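Local coordinates for arylesterase (Sulfolobus solfataricus, PDB 5L2P), which hydrolyses aryl esters such as phenyl acetate and aryl dialkyl phosphates such as paraoxon, acting in vitro on a broad range of substrates, at residues A[72-77]-A[105-110]; A[79-84]-A[131-136]; A[99-104]-A[292-297]; A[148-153]-A[174-179]. One frame throughout, in Å; residues are numbered along the deposited sequence.

In the fold
The four contacts illustrate how an alpha/beta hydrolase sheet is assembled and then faced with helices. Strand 77-81, whose Leu77 belongs to contact 1, lies between strands 108-112 of contact 1 and 150-155 of contact 4; Leu77 O accepts from Ala151 N (2.7 Å), the contact centres being about 12 Å apart. Contact 2 places helix 124-138 against the same strand, its centre about 11 Å from that of contact 4, with Met79 N bonded to Ala151 O. Contact 3 joins two helices whose Leu101 and Ile297 both reach Phe153 of contact 4. Contact 2 alone carries annotated residues, the probable oxyanion-hole motif His82-Gly84; the Phe81 side chain lies about 10 Å from that of Ser156, the inferred nucleophile.

Contact 1. Residues A[72-77]-A[105-110]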
loop_
_atom_site.group_PDB
_atom_site.type_symbol
_atom_site.label_atom_id
_atom_site.label_comp_id
_atom_site.label_asym_id
_atom_site.label_seq_id
_atom_site.Cartn_x
_atom_site.Cartn_y
_atom_site.Cartn_z
ATOM N N ARG A 72 13.137 -6.369 -40.776
ATOM C CA ARG A 72 12.991 -4.933 -40.601
ATOM C C ARG A 72 11.746 -4.432 -41.330
ATOM O O ARG A 72 11.691 -4.501 -42.535
ATOM C CB ARG A 72 14.224 -4.237 -41.145
ATOM C CG ARG A 72 14.389 -2.801 -40.695
ATOM C CD ARG A 72 15.617 -2.162 -41.314
ATOM N NE ARG A 72 15.706 -0.766 -40.905
ATOM C CZ ARG A 72 16.693 0.064 -41.205
ATOM N NH1 ARG A 72 17.718 -0.357 -41.925
ATOM N NH2 ARG A 72 16.649 1.331 -40.787
ATOM N N THR A 73 10.761 -3.925 -40.595
ATOM C CA THR A 73 9.495 -3.494 -41.185
ATOM C C THR A 73 9.167 -2.016 -40.926
ATOM O O THR A 73 8.084 -1.558 -41.327
ATOM C CB THR A 73 8.329 -4.305 -40.632
ATOM O OG1 THR A 73 8.294 -4.155 -39.206
ATOM C CG2 THR A 73 8.480 -5.751 -40.979
ATOM N N ASN A 74 10.059 -1.278 -40.258
ATOM C CA ASN A 74 9.876 0.163 -40.130
ATOM C C ASN A 74 11.206 0.909 -40.039
ATOM O O ASN A 74 12.268 0.298 -39.848
ATOM C CB ASN A 74 8.976 0.495 -38.944
ATOM C CG ASN A 74 9.589 0.116 -37.628
ATOM O OD1 ASN A 74 10.503 0.774 -37.137
ATOM N ND2 ASN A 74 9.092 -0.963 -37.034
ATOM N N ASN A 75 11.128 2.234 -40.174
ATOM C CA ASN A 75 12.309 3.083 -40.151
ATOM C C ASN A 75 12.518 3.784 -38.804
ATOM O O ASN A 75 13.129 4.830 -38.752
ATOM C CB ASN A 75 12.293 4.075 -41.317
ATOM C CG ASN A 75 11.013 4.923 -41.366
ATOM O OD1 ASN A 75 10.125 4.754 -40.551
ATOM N ND2 ASN A 75 10.919 5.830 -42.334
ATOM N N GLY A 76 12.053 3.170 -37.727
ATOM C CA GLY A 76 12.310 3.667 -36.402
ATOM C C GLY A 76 13.653 3.301 -35.835
ATOM O O GLY A 76 14.340 2.443 -36.366
ATOM N N LEU A 77 14.032 4.000 -34.767
ATOM C CA LEU A 77 15.301 3.796 -34.103
ATOM C C LEU A 77 15.129 3.848 -32.605
ATOM O O LEU A 77 14.476 4.729 -32.091
ATOM C CB LEU A 77 16.298 4.865 -34.542
ATOM C CG LEU A 77 17.631 4.926 -33.775
ATOM C CD1 LEU A 77 18.476 3.722 -34.107
ATOM C CD2 LEU A 77 18.371 6.238 -34.006
ATOM N N CYS A 105 10.592 -4.855 -31.974
ATOM C CA CYS A 105 10.346 -3.576 -32.644
ATOM C C CYS A 105 10.376 -3.694 -34.161
ATOM O O CYS A 105 9.738 -2.899 -34.854
ATOM C CB CYS A 105 11.415 -2.555 -32.252
ATOM S SG CYS A 105 11.272 -2.005 -30.550
ATOM N N GLU A 106 11.160 -4.652 -34.662
ATOM C CA GLU A 106 11.430 -4.826 -36.083
ATOM C C GLU A 106 12.077 -3.574 -36.641
ATOM O O GLU A 106 11.715 -3.065 -37.726
ATOM C CB GLU A 106 10.154 -5.207 -36.837
ATOM C CG GLU A 106 9.624 -6.566 -36.409
ATOM C CD GLU A 106 8.252 -6.884 -36.983
ATOM O OE1 GLU A 106 7.951 -6.426 -38.118
ATOM O OE2 GLU A 106 7.478 -7.581 -36.271
ATOM N N CYS A 107 13.044 -3.069 -35.870
ATOM C CA CYS A 107 13.740 -1.857 -36.228
ATOM C C CYS A 107 15.138 -1.862 -35.672
ATOM O O CYS A 107 15.501 -2.693 -34.876
ATOM C CB CYS A 107 12.972 -0.642 -35.700
ATOM S SG CYS A 107 13.269 -0.286 -33.951
ATOM N N THR A 108 15.912 -0.879 -36.084
ATOM C CA THR A 108 17.303 -0.745 -35.689
ATOM C C THR A 108 17.448 -0.302 -34.234
ATOM O O THR A 108 16.709 0.556 -33.757
ATOM C CB THR A 108 17.955 0.335 -36.550
ATOM O OG1 THR A 108 17.596 0.139 -37.942
ATOM C CG2 THR A 108 19.493 0.353 -36.318
ATOM N N VAL A 109 18.392 -0.897 -33.528
ATOM C CA VAL A 109 18.661 -0.563 -32.133
ATOM C C VAL A 109 20.146 -0.226 -31.991
ATOM O O VAL A 109 20.999 -0.925 -32.552
ATOM C CB VAL A 109 18.307 -1.738 -31.225
ATOM C CG1 VAL A 109 18.775 -1.490 -29.796
ATOM C CG2 VAL A 109 16.807 -2.016 -31.274
ATOM N N ILE A 110 20.444 0.849 -31.275
ATOM C CA ILE A 110 21.829 1.258 -31.035
ATOM C C ILE A 110 22.099 1.316 -29.534
ATOM O O ILE A 110 21.500 2.127 -28.803
ATOM C CB ILE A 110 22.144 2.631 -31.655
ATOM C CG1 ILE A 110 21.966 2.559 -33.167
ATOM C CG2 ILE A 110 23.547 3.097 -31.273
ATOM C CD1 ILE A 110 22.185 3.890 -33.877
#
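Over one face of the Arg72 guanidinium, displaced toward its rim, sits the hydroxyl OG1 of Thr108, 3.2 Å from NH2. An oxygen placed above the plane meets the N-H groups at a poor angle, so this is packing, and NH2 bonds to Leu143 O instead. The Asn74 amide is instead met close to its own plane. Its ND2 donates to Cys105 O (3.0 Å), the acceptor staying within 10° of the amide plane, while OD1 receives Gly76 N (2.9 Å) on an in-plane lone pair and closes an Asx turn. A chi1 of 65° sets the group between backbone N and carbonyl carbon, where it can serve both partners, and the pair of bonds fixes its flip. With an alanine here, Cys105 O and the Gly76 N-H would probably both lose these mates, and the turn would be freer to shift.

The setting is a beta-alpha-beta unit of the alpha/beta hydrolase fold: the loop 72-77 runs into strand 77-81, while Glu106, with positive phi, leaves helix 95-105 on the way to strand 108-112. Glu106 holds Thr73 twice, its backbone O taking Thr73 N (3.1 Å) and its carboxylate OE1 taking Thr73 OG1 from the anti side, 31° out of plane. The other oxygen, OE2, forms a salt bridge with Lys302. Farther along, Leu77 CD1 lies 3.7 Å from Ile110 CD1; beside this apolar pair the Leu77 CA hydrogen points at Thr108 O.

Contact 2. Residues A[79-84]-A[131-136]; sequences MHFHGG and NAIVWA
Met79 is the tight part of this contact, its flexible chain meeting three residues of the helix in turn. CG lies 3.9 Å from Ile133 CG1, SD lies 4.0 Å from Ala136 CB, and CE comes 4.0 Å from Ala132 CB while also lying beside the Ala132 carbonyl. Bends at both chi2 (-65°) and chi3 (-58°) curl the thioether over the helix, so that its methyl and sulfur settle against the two alanines, one turn apart. Phe81 adds an edge contact: Ile133 CD1 meets CZ in the plane of the ring at 4.0 Å.

Here is the layered build of the alpha/beta hydrolase fold in small: residues 79-81 and 131-136 run nearly antiparallel, 162° between their directions and 9.9 Å between axes. They lie on strand 77-81 and helix 124-138, with Val112 of the next strand also touching Met79, Phe81 and Ala132. The packing then stops. On the outer side of the helix Asn131 and Val134 are partly exposed and turn from the strand, and beyond Phe81 the chain runs away from helix 124-138 to form His82-Gly83-Gly84, by similarity the oxyanion-hole motif. One bond here is local, His82 ND1 donating to Gly83 O (2.7 Å) almost within its own ring plane; others come from farther along the chain, Gly83 N donating to Glu94 and His82 stacking on Tyr114.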
loop_
_atom_site.group_PDB
_atom_site.type_symbol
_atom_site.label_atom_id
_atom_site.label_comp_id
_atom_site.label_asym_id
_atom_site.label_seq_id
_atom_site.Cartn_x
_atom_site.Cartn_y
_atom_site.Cartn_z
ATOM N N MET A 79 17.375 4.014 -29.132
ATOM C CA MET A 79 18.641 4.179 -28.437
ATOM C C MET A 79 18.553 3.446 -27.114
ATOM O O MET A 79 17.634 3.697 -26.318
ATOM C CB MET A 79 18.933 5.628 -28.157
ATOM C CG MET A 79 19.002 6.515 -29.378
ATOM S SD MET A 79 20.342 6.110 -30.477
ATOM C CE MET A 79 21.769 6.269 -29.434
ATOM N N HIS A 80 19.523 2.564 -26.867
ATOM C CA HIS A 80 19.491 1.732 -25.684
ATOM C C HIS A 80 20.662 2.080 -24.764
ATOM O O HIS A 80 21.811 1.966 -25.152
ATOM C CB HIS A 80 19.548 0.263 -26.098
ATOM C CG HIS A 80 19.544 -0.699 -24.940
ATOM N ND1 HIS A 80 19.916 -2.021 -25.070
ATOM C CD2 HIS A 80 19.225 -0.530 -23.631
ATOM C CE1 HIS A 80 19.820 -2.630 -23.904
ATOM N NE2 HIS A 80 19.395 -1.749 -23.013
ATOM N N PHE A 81 20.346 2.512 -23.547
ATOM C CA PHE A 81 21.338 2.797 -22.543
ATOM C C PHE A 81 21.257 1.722 -21.466
ATOM O O PHE A 81 20.177 1.532 -20.866
ATOM C CB PHE A 81 21.071 4.166 -21.937
ATOM C CG PHE A 81 20.788 5.259 -22.948
ATOM C CD1 PHE A 81 21.551 5.388 -24.077
ATOM C CD2 PHE A 81 19.787 6.167 -22.726
ATOM C CE1 PHE A 81 21.329 6.407 -24.982
ATOM C CE2 PHE A 81 19.545 7.213 -23.625
ATOM C CZ PHE A 81 20.314 7.313 -24.774
ATOM N N HIS A 82 22.362 0.995 -21.232
ATOM C CA HIS A 82 22.374 -0.072 -20.222
ATOM C C HIS A 82 22.326 0.467 -18.804
ATOM O O HIS A 82 22.616 1.627 -18.574
ATOM C CB HIS A 82 23.630 -0.962 -20.382
ATOM C CG HIS A 82 24.913 -0.256 -20.061
ATOM N ND1 HIS A 82 25.406 -0.168 -18.783
ATOM C CD2 HIS A 82 25.791 0.416 -20.849
ATOM C CE1 HIS A 82 26.540 0.520 -18.794
ATOM N NE2 HIS A 82 26.797 0.878 -20.033
ATOM N N GLY A 83 21.962 -0.386 -17.860
ATOM C CA GLY A 83 21.996 -0.057 -16.436
ATOM C C GLY A 83 23.309 -0.505 -15.771
ATOM O O GLY A 83 24.292 -0.811 -16.453
ATOM N N GLY A 84 23.306 -0.561 -14.445
ATOM C CA GLY A 84 24.489 -0.878 -13.673
ATOM C C GLY A 84 24.929 0.228 -12.719
ATOM O O GLY A 84 26.135 0.367 -12.426
ATOM N N ASN A 131 24.784 12.937 -26.658
ATOM C CA ASN A 131 25.616 13.045 -27.890
ATOM C C ASN A 131 25.456 11.866 -28.836
ATOM O O ASN A 131 25.511 12.039 -30.048
ATOM C CB ASN A 131 27.113 13.259 -27.579
ATOM C CG ASN A 131 27.382 14.630 -26.959
ATOM O OD1 ASN A 131 26.623 15.593 -27.165
ATOM N ND2 ASN A 131 28.440 14.715 -26.163
ATOM N N ALA A 132 25.262 10.668 -28.292
ATOM C CA ALA A 132 24.962 9.491 -29.131
ATOM C C ALA A 132 23.592 9.630 -29.860
ATOM O O ALA A 132 23.461 9.206 -30.996
ATOM C CB ALA A 132 25.023 8.233 -28.298
ATOM N N ILE A 133 22.600 10.240 -29.220
ATOM C CA ILE A 133 21.295 10.508 -29.876
ATOM C C ILE A 133 21.449 11.539 -30.990
ATOM O O ILE A 133 20.909 11.363 -32.082
ATOM C CB ILE A 133 20.232 11.032 -28.880
ATOM C CG1 ILE A 133 19.918 9.996 -27.815
ATOM C CG2 ILE A 133 18.927 11.467 -29.577
ATOM C CD1 ILE A 133 19.096 10.587 -26.693
ATOM N N VAL A 134 22.185 12.611 -30.699
ATOM C CA VAL A 134 22.475 13.631 -31.702
ATOM C C VAL A 134 23.245 13.035 -32.885
ATOM O O VAL A 134 22.934 13.326 -34.024
ATOM C CB VAL A 134 23.290 14.789 -31.083
ATOM C CG1 VAL A 134 23.799 15.763 -32.135
ATOM C CG2 VAL A 134 22.460 15.498 -30.036
ATOM N N TRP A 135 24.223 12.169 -32.610
ATOM C CA TRP A 135 24.968 11.456 -33.689
ATOM C C TRP A 135 24.045 10.624 -34.553
ATOM O O TRP A 135 24.138 10.672 -35.753
ATOM C CB TRP A 135 26.073 10.573 -33.089
ATOM C CG TRP A 135 26.808 9.784 -34.073
ATOM C CD1 TRP A 135 27.919 10.166 -34.721
ATOM C CD2 TRP A 135 26.475 8.475 -34.568
ATOM N NE1 TRP A 135 28.308 9.193 -35.606
ATOM C CE2 TRP A 135 27.447 8.139 -35.523
ATOM C CE3 TRP A 135 25.450 7.573 -34.313
ATOM C CZ2 TRP A 135 27.439 6.934 -36.223
ATOM C CZ3 TRP A 135 25.412 6.379 -35.045
ATOM C CH2 TRP A 135 26.415 6.064 -35.977
ATOM N N ALA A 136 23.152 9.860 -33.942
ATOM C CA ALA A 136 22.192 9.025 -34.688
ATOM C C ALA A 136 21.277 9.857 -35.579
ATOM O O ALA A 136 20.972 9.464 -36.723
ATOM C CB ALA A 136 21.345 8.219 -33.719
#

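Contact 3. Residues A[99-104]-A[292-297]; sequences RILSNS and QVTVMI
Two donors of Ser104 grip the carbonyl oxygen of Ile100. Ser104 N makes the ordinary helical bond to Ile100 O (3.0 Å), and Ser104 OG adds a second to the same Ile100 O at 2.9 Å, from the opposite face of the carbonyl plane. With chi1 at -64° OG stands beside its own backbone N, the side from which Ile100 O, one turn earlier, can be reached. The neighbouring helix then meets the flank of the hydroxyl: Val295 CG2 lies 3.6 Å from Ser104 OG. Exchange of Ser104 for an alanine is likely to leave Ile100 O with a single donor and to open a gap beside Val295 CG2.

Around this point the contact is made largely by methyl groups. CG2 of Thr294 packs against both Ile100 CG2 (3.9 Å) and Leu101 CB (3.8 Å), the Thr294 and Ile100 side chains crossing at about a right angle. Ile100 CG2 also touches Val295 CG2, 3.9 Å away. One turn on from Thr294, Ile297 CG2 faces Leu101 CD1 at 4.1 Å. The two segments cross at -33° with 8.4 Å between their axes, joining helices 95-105 and 287-305 of the alpha/beta hydrolase fold; on the sheet side Leu101 and Ile297 both touch Phe153. Val295 also packs on Ala299 of the second subunit.

Thr294 OG1 behaves like Ser104 OG, bonding to Ser290 O of its own helix. Both hydroxyls thus spend their polarity at home, and what holds helix to helix is close-fitting hydrocarbon.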
loop_
_atom_site.group_PDB
_atom_site.type_symbol
_atom_site.label_atom_id
_atom_site.label_comp_id
_atom_site.label_asym_id
_atom_site.label_seq_id
_atom_site.Cartn_x
_atom_site.Cartn_y
_atom_site.Cartn_z
ATOM N N ARG A 99 18.910 -7.402 -28.532
ATOM C CA ARG A 99 18.535 -8.339 -29.598
ATOM C C ARG A 99 17.038 -8.619 -29.607
ATOM O O ARG A 99 16.408 -8.565 -30.653
ATOM C CB ARG A 99 19.271 -9.685 -29.452
ATOM C CG ARG A 99 20.726 -9.601 -29.756
ATOM C CD ARG A 99 21.539 -10.698 -29.047
ATOM N NE ARG A 99 22.871 -10.776 -29.599
ATOM C CZ ARG A 99 23.155 -11.336 -30.766
ATOM N NH1 ARG A 99 22.227 -11.905 -31.489
ATOM N NH2 ARG A 99 24.401 -11.362 -31.213
ATOM N N ILE A 100 16.482 -8.956 -28.443
ATOM C CA ILE A 100 15.042 -9.182 -28.327
ATOM C C ILE A 100 14.271 -7.901 -28.667
ATOM O O ILE A 100 13.217 -7.955 -29.317
ATOM C CB ILE A 100 14.648 -9.647 -26.932
ATOM C CG1 ILE A 100 15.271 -11.010 -26.625
ATOM C CG2 ILE A 100 13.134 -9.774 -26.800
ATOM C CD1 ILE A 100 15.298 -11.333 -25.137
ATOM N N LEU A 101 14.795 -6.749 -28.252
ATOM C CA LEU A 101 14.101 -5.486 -28.460
ATOM C C LEU A 101 14.029 -5.130 -29.932
ATOM O O LEU A 101 12.962 -4.716 -30.447
ATOM C CB LEU A 101 14.765 -4.359 -27.659
ATOM C CG LEU A 101 14.074 -2.975 -27.721
ATOM C CD1 LEU A 101 12.675 -2.962 -27.118
ATOM C CD2 LEU A 101 14.982 -1.997 -27.019
ATOM N N SER A 102 15.159 -5.301 -30.593
ATOM C CA SER A 102 15.280 -5.078 -32.034
ATOM C C SER A 102 14.306 -5.947 -32.838
ATOM O O SER A 102 13.650 -5.473 -33.746
ATOM C CB SER A 102 16.733 -5.362 -32.478
ATOM O OG SER A 102 16.931 -5.086 -33.862
ATOM N N ASN A 103 14.235 -7.227 -32.502
ATOM C CA ASN A 103 13.376 -8.161 -33.223
ATOM C C ASN A 103 11.908 -7.879 -32.989
ATOM O O ASN A 103 11.109 -8.018 -33.890
ATOM C CB ASN A 103 13.704 -9.598 -32.824
ATOM C CG ASN A 103 15.052 -10.072 -33.374
ATOM O OD1 ASN A 103 15.549 -9.544 -34.358
ATOM N ND2 ASN A 103 15.638 -11.081 -32.740
ATOM N N SER A 104 11.562 -7.477 -31.763
ATOM C CA SER A 104 10.180 -7.172 -31.392
ATOM C C SER A 104 9.730 -5.870 -32.037
ATOM O O SER A 104 8.628 -5.779 -32.559
ATOM C CB SER A 104 10.058 -7.009 -29.896
ATOM O OG SER A 104 10.354 -8.208 -29.232
ATOM N N GLN A 292 9.459 -11.268 -21.721
ATOM C CA GLN A 292 8.069 -10.841 -21.920
ATOM C C GLN A 292 7.904 -9.345 -21.846
ATOM O O GLN A 292 7.218 -8.759 -22.700
ATOM C CB GLN A 292 7.147 -11.510 -20.903
ATOM C CG GLN A 292 6.909 -12.984 -21.213
ATOM C CD GLN A 292 6.023 -13.644 -20.213
ATOM O OE1 GLN A 292 6.260 -13.571 -18.994
ATOM N NE2 GLN A 292 4.986 -14.300 -20.706
ATOM N N VAL A 293 8.560 -8.720 -20.881
ATOM C CA VAL A 293 8.527 -7.253 -20.774
ATOM C C VAL A 293 9.107 -6.589 -21.997
ATOM O O VAL A 293 8.529 -5.607 -22.508
ATOM C CB VAL A 293 9.204 -6.761 -19.468
ATOM C CG1 VAL A 293 9.381 -5.257 -19.430
ATOM C CG2 VAL A 293 8.401 -7.201 -18.248
ATOM N N THR A 294 10.267 -7.099 -22.465
ATOM C CA THR A 294 10.953 -6.537 -23.666
ATOM C C THR A 294 10.080 -6.682 -24.919
ATOM O O THR A 294 10.016 -5.781 -25.745
ATOM C CB THR A 294 12.331 -7.199 -23.920
ATOM O OG1 THR A 294 13.059 -7.245 -22.694
ATOM C CG2 THR A 294 13.137 -6.402 -24.883
ATOM N N VAL A 295 9.432 -7.840 -25.048
ATOM C CA VAL A 295 8.530 -8.091 -26.176
ATOM C C VAL A 295 7.290 -7.178 -26.149
ATOM O O VAL A 295 6.884 -6.665 -27.195
ATOM C CB VAL A 295 8.099 -9.577 -26.208
ATOM C CG1 VAL A 295 6.908 -9.826 -27.104
ATOM C CG2 VAL A 295 9.251 -10.426 -26.686
ATOM N N MET A 296 6.712 -7.001 -24.964
ATOM C CA MET A 296 5.571 -6.047 -24.796
ATOM C C MET A 296 5.950 -4.620 -25.221
ATOM O O MET A 296 5.220 -3.938 -25.967
ATOM C CB MET A 296 5.079 -6.017 -23.338
ATOM C CG MET A 296 4.376 -7.285 -22.943
ATOM S SD MET A 296 3.554 -7.233 -21.354
ATOM C CE MET A 296 4.937 -7.058 -20.271
ATOM N N ILE A 297 7.103 -4.176 -24.724
ATOM C CA ILE A 297 7.587 -2.851 -25.035
ATOM C C ILE A 297 7.803 -2.716 -26.525
ATOM O O ILE A 297 7.460 -1.690 -27.093
ATOM C CB ILE A 297 8.867 -2.545 -24.259
ATOM C CG1 ILE A 297 8.546 -2.287 -22.776
ATOM C CG2 ILE A 297 9.618 -1.361 -24.854
ATOM C CD1 ILE A 297 9.776 -2.298 -21.854
#

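Contact 4. Residues A[148-153]-A[174-179]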
loop_
_atom_site.group_PDB
_atom_site.type_symbol
_atom_site.label_atom_id
_atom_site.label_comp_id
_atom_site.label_asym_id
_atom_site.label_seq_id
_atom_site.Cartn_x
_atom_site.Cartn_y
_atom_site.Cartn_z
ATOM N N ASP A 148 12.196 11.676 -37.154
ATOM C CA ASP A 148 11.115 11.883 -36.162
ATOM C C ASP A 148 10.610 10.566 -35.542
ATOM O O ASP A 148 9.546 10.555 -34.878
ATOM C CB ASP A 148 9.968 12.758 -36.719
ATOM C CG ASP A 148 9.262 12.124 -37.914
ATOM O OD1 ASP A 148 8.620 11.060 -37.733
ATOM O OD2 ASP A 148 9.333 12.709 -39.022
ATOM N N LYS A 149 11.362 9.472 -35.740
ATOM C CA LYS A 149 11.025 8.180 -35.127
ATOM C C LYS A 149 12.165 7.617 -34.274
ATOM O O LYS A 149 12.457 6.436 -34.308
ATOM C CB LYS A 149 10.618 7.158 -36.177
ATOM C CG LYS A 149 9.352 7.470 -36.922
ATOM C CD LYS A 149 9.105 6.366 -37.946
ATOM C CE LYS A 149 7.912 6.579 -38.856
ATOM N NZ LYS A 149 6.701 6.754 -38.058
ATOM N N ILE A 150 12.785 8.477 -33.479
ATOM C CA ILE A 150 13.841 8.098 -32.557
ATOM C C ILE A 150 13.293 7.949 -31.132
ATOM O O ILE A 150 12.778 8.915 -30.556
ATOM C CB ILE A 150 14.989 9.129 -32.578
ATOM C CG1 ILE A 150 15.499 9.297 -34.019
ATOM C CG2 ILE A 150 16.102 8.695 -31.624
ATOM C CD1 ILE A 150 16.627 10.315 -34.183
ATOM N N ALA A 151 13.429 6.750 -30.552
ATOM C CA ALA A 151 13.001 6.508 -29.176
ATOM C C ALA A 151 14.200 6.150 -28.293
ATOM O O ALA A 151 15.238 5.686 -28.800
ATOM C CB ALA A 151 12.011 5.366 -29.142
ATOM N N THR A 152 14.055 6.347 -26.973
ATOM C CA THR A 152 15.040 5.945 -26.021
ATOM C C THR A 152 14.540 4.851 -25.077
ATOM O O THR A 152 13.362 4.787 -24.747
ATOM C CB THR A 152 15.541 7.137 -25.214
ATOM O OG1 THR A 152 14.445 7.811 -24.594
ATOM C CG2 THR A 152 16.362 8.101 -26.104
ATOM N N PHE A 153 15.454 3.977 -24.642
ATOM C CA PHE A 153 15.130 2.835 -23.801
ATOM C C PHE A 153 16.279 2.593 -22.822
ATOM O O PHE A 153 17.439 2.795 -23.158
ATOM C CB PHE A 153 14.886 1.634 -24.688
ATOM C CG PHE A 153 14.714 0.350 -23.948
ATOM C CD1 PHE A 153 15.830 -0.426 -23.631
ATOM C CD2 PHE A 153 13.441 -0.119 -23.612
ATOM C CE1 PHE A 153 15.696 -1.636 -22.953
ATOM C CE2 PHE A 153 13.291 -1.322 -22.919
ATOM C CZ PHE A 153 14.436 -2.090 -22.610
ATOM N N LEU A 174 15.340 18.973 -29.529
ATOM C CA LEU A 174 15.531 17.729 -30.255
ATOM C C LEU A 174 14.297 16.852 -30.001
ATOM O O LEU A 174 13.952 16.564 -28.851
ATOM C CB LEU A 174 16.817 17.043 -29.773
ATOM C CG LEU A 174 17.272 15.758 -30.492
ATOM C CD1 LEU A 174 18.789 15.609 -30.419
ATOM C CD2 LEU A 174 16.647 14.486 -29.938
ATOM N N LYS A 175 13.633 16.435 -31.062
ATOM C CA LYS A 175 12.417 15.646 -30.911
ATOM C C LYS A 175 12.726 14.166 -30.765
ATOM O O LYS A 175 13.512 13.598 -31.522
ATOM C CB LYS A 175 11.453 15.850 -32.083
ATOM C CG LYS A 175 10.068 15.295 -31.790
ATOM C CD LYS A 175 9.413 14.645 -33.008
ATOM C CE LYS A 175 8.221 13.803 -32.581
ATOM N NZ LYS A 175 7.650 13.018 -33.701
ATOM N N LEU A 176 12.096 13.551 -29.772
ATOM C CA LEU A 176 12.123 12.115 -29.582
ATOM C C LEU A 176 10.695 11.675 -29.643
ATOM O O LEU A 176 9.841 12.325 -29.106
ATOM C CB LEU A 176 12.706 11.745 -28.212
ATOM C CG LEU A 176 14.165 12.142 -28.026
ATOM C CD1 LEU A 176 14.619 11.945 -26.599
ATOM C CD2 LEU A 176 15.059 11.347 -28.946
ATOM N N THR A 177 10.443 10.553 -30.291
ATOM C CA THR A 177 9.076 10.088 -30.428
ATOM C C THR A 177 8.578 9.407 -29.167
ATOM O O THR A 177 7.382 9.454 -28.880
ATOM C CB THR A 177 8.886 9.193 -31.684
ATOM O OG1 THR A 177 7.500 8.875 -31.836
ATOM C CG2 THR A 177 9.658 7.907 -31.572
ATOM N N ALA A 178 9.479 8.779 -28.421
ATOM C CA ALA A 178 9.117 8.031 -27.223
ATOM C C ALA A 178 10.279 7.846 -26.253
ATOM O O ALA A 178 11.434 8.005 -26.603
ATOM C CB ALA A 178 8.577 6.675 -27.613
ATOM N N GLN A 179 9.939 7.536 -25.001
ATOM C CA GLN A 179 10.929 7.211 -23.969
ATOM C C GLN A 179 10.434 6.020 -23.156
ATOM O O GLN A 179 9.254 5.949 -22.775
ATOM C CB GLN A 179 11.154 8.416 -23.041
ATOM C CG GLN A 179 9.887 8.922 -22.360
ATOM C CD GLN A 179 10.219 9.953 -21.300
ATOM O OE1 GLN A 179 11.217 9.803 -20.554
ATOM N NE2 GLN A 179 9.401 11.032 -21.226
#
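Segments 148-153 and 174-179 lead into neighbouring parallel strands, 150-155 and 178-182, the two ends of a beta-alpha-beta unit in the alpha/beta hydrolase sheet, with helix 157-171 making the connection. The backbones are joined by Thr177 N bonded to Ile150 O (2.9 Å) and by Thr152 N bonded to Ala178 O (3.1 Å), and the CA hydrogens of Leu176, Ala151 and Gln179 approach Ile150 O, Ala178 O and Thr152 O. Thr152 stands level with Gln179 and Ala151 with Ala178.

Side chains sort by face. The methyls of Ala151 and Ala178 meet at 4.0 Å on the side covered by helix 287-305, where Phe305 touches both Ala151 and Thr177. On the other side Thr152 OG1 lies 3.7 Å from Gln179 CB, while the Gln179 amide reaches on to Pro241 O. The Ile150 and Leu176 side chains cross at an angle, Ile150 CG2, the branch anti to its backbone N, lying 3.9 Å from Leu176 CD2.

At the exposed entrance to the strands, Lys175 turns its chain, kinked at chi2 (-142°), back toward Asp148. Its NZ makes a weak bond to the backbone O of Asp148 (3.3 Å), whereas the carboxylate OD1 of Asp148 stays 4.6 Å from NZ, too far for a salt bridge.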